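Local structure of hypothetical fimbrial assembly protein (Parabacteroides distasonis, 3R4R) at residues 41-45 / 78-82. The protein is a putative component of the fimbrium tip, part of the cell-surface appendages that mediate cell adhesion and biofilm formation. Residues are numbered along the deposited sequence; the frame is centred on the assembly and turned at random.
Sequences ELTIQ and LSGYE
In the N-terminal part of this transthyretin-like fimbrillin, Y81 of strand 78-90 reaches across to L42, T43 and I44, in the chain that links the short, weakly bonded helix 39-42 to strand 46-52. The two backbones do not pair as strands; CA of I44 and CA of Y81 are 8.4 Å apart, and the tyrosine ring lies between them. With CG of Y81 anti to the carbonyl carbon (chi1 -63°), the ring spans the separation and its OH arrives at the backbone of T43 and I44. The backbone N of I44 donates a weak hydrogen bond to OH of Y81, long at 3.3 Å but nearly straight (170°). CA of T43 sits 3.6 Å from the same OH. OG1 of T43 is hydrogen-bonded to O of T39, earlier in the chain. The carbonyl O of L42 meets the ring at its edge, in plane, 3.9 Å from CE1 of Y81. L69 of helix 66-69 touches both Y81 and I44, and M72 also packs on the tyrosine. With the ring of Y81 cut back to an alanine here, the I44 N-H would probably lose this acceptor and a gap would open beside the isoleucine. L42 makes a looser contact nearby, its CD1 4.2 Å from OG of S79. The I44 and Y81 side chains run past each other in opposite senses, bringing CD1 of I44 to 3.9 Å from CD1 of Y81.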
loop_
_atom_site.group_PDB
_atom_site.type_symbol
_atom_site.label_atom_id
_atom_site.label_comp_id
_atom_site.label_asym_id
_atom_site.label_seq_id
_atom_site.Cartn_x
_atom_site.Cartn_y
_atom_site.Cartn_z
ATOM N N GLU A 41 7.082 -6.954 4.847
ATOM C CA GLU A 41 6.067 -5.953 4.519
ATOM C C GLU A 41 6.668 -4.537 4.342
ATOM O O GLU A 41 6.029 -3.692 3.715
ATOM C CB GLU A 41 4.998 -5.929 5.599
ATOM C CG GLU A 41 4.228 -7.244 5.642
ATOM C CD GLU A 41 3.174 -7.392 6.716
ATOM O OE1 GLU A 41 3.289 -6.729 7.773
ATOM O OE2 GLU A 41 2.257 -8.220 6.521
ATOM N N LEU A 42 7.884 -4.303 4.831
ATOM C CA LEU A 42 8.595 -3.031 4.705
ATOM C C LEU A 42 9.537 -3.041 3.515
ATOM O O LEU A 42 10.105 -1.998 3.185
ATOM C CB LEU A 42 9.398 -2.714 5.985
ATOM C CG LEU A 42 8.633 -2.350 7.247
ATOM C CD1 LEU A 42 9.531 -2.459 8.492
ATOM C CD2 LEU A 42 7.996 -0.973 7.143
ATOM N N THR A 43 9.734 -4.215 2.893
ATOM C CA THR A 43 10.681 -4.407 1.787
ATOM C C THR A 43 10.192 -3.760 0.515
ATOM O O THR A 43 9.019 -3.870 0.151
ATOM C CB THR A 43 10.935 -5.912 1.532
ATOM O OG1 THR A 43 11.514 -6.448 2.702
ATOM C CG2 THR A 43 11.895 -6.188 0.378
ATOM N N ILE A 44 11.134 -3.117 -0.173
ATOM C CA ILE A 44 10.991 -2.545 -1.491
ATOM C C ILE A 44 12.006 -3.273 -2.370
ATOM O O ILE A 44 13.208 -3.213 -2.092
ATOM C CB ILE A 44 11.138 -1.009 -1.489
ATOM C CG1 ILE A 44 10.073 -0.363 -0.610
ATOM C CG2 ILE A 44 11.097 -0.444 -2.937
ATOM C CD1 ILE A 44 10.277 1.110 -0.395
ATOM N N GLN A 45 11.512 -3.999 -3.399
ATOM C CA GLN A 45 12.356 -4.761 -4.311
ATOM C C GLN A 45 12.624 -3.960 -5.572
ATOM O O GLN A 45 13.626 -4.196 -6.233
ATOM C CB GLN A 45 11.710 -6.105 -4.659
ATOM C CG GLN A 45 11.551 -7.043 -3.468
ATOM C CD GLN A 45 11.117 -8.426 -3.883
ATOM O OE1 GLN A 45 11.756 -9.095 -4.696
ATOM N NE2 GLN A 45 10.084 -8.933 -3.244
ATOM N N LEU A 78 12.820 4.178 13.103
ATOM C CA LEU A 78 12.726 4.607 11.701
ATOM C C LEU A 78 13.388 3.579 10.753
ATOM O O LEU A 78 14.298 2.851 11.156
ATOM C CB LEU A 78 13.402 5.988 11.580
ATOM C CG LEU A 78 13.156 6.812 10.318
ATOM C CD1 LEU A 78 11.652 7.021 10.065
ATOM C CD2 LEU A 78 13.857 8.153 10.424
ATOM N N SER A 79 12.898 3.510 9.500
ATOM C CA SER A 79 13.389 2.566 8.503
ATOM C C SER A 79 13.106 3.057 7.076
ATOM O O SER A 79 12.013 3.551 6.758
ATOM C CB SER A 79 12.766 1.189 8.718
ATOM O OG SER A 79 11.352 1.278 8.780
ATOM N N GLY A 80 14.101 2.864 6.220
ATOM C CA GLY A 80 14.045 3.292 4.845
ATOM C C GLY A 80 15.192 2.968 3.923
ATOM O O GLY A 80 16.115 2.223 4.275
ATOM N N TYR A 81 15.077 3.511 2.699
ATOM C CA TYR A 81 16.029 3.353 1.610
ATOM C C TYR A 81 16.491 4.697 1.102
ATOM O O TYR A 81 15.730 5.660 1.138
ATOM C CB TYR A 81 15.407 2.553 0.451
ATOM C CG TYR A 81 15.017 1.135 0.800
ATOM C CD1 TYR A 81 13.777 0.854 1.365
ATOM C CD2 TYR A 81 15.827 0.068 0.449
ATOM C CE1 TYR A 81 13.406 -0.450 1.682
ATOM C CE2 TYR A 81 15.449 -1.243 0.718
ATOM C CZ TYR A 81 14.239 -1.499 1.342
ATOM O OH TYR A 81 13.888 -2.793 1.650
ATOM N N GLU A 82 17.734 4.760 0.624
ATOM C CA GLU A 82 18.331 5.946 0.015
ATOM C C GLU A 82 18.521 5.711 -1.470
ATOM O O GLU A 82 18.973 4.633 -1.857
ATOM C CB GLU A 82 19.665 6.316 0.676
ATOM C CG GLU A 82 19.597 6.794 2.114
ATOM C CD GLU A 82 20.896 7.404 2.614
ATOM O OE1 GLU A 82 21.692 7.900 1.781
ATOM O OE2 GLU A 82 21.065 7.484 3.850
#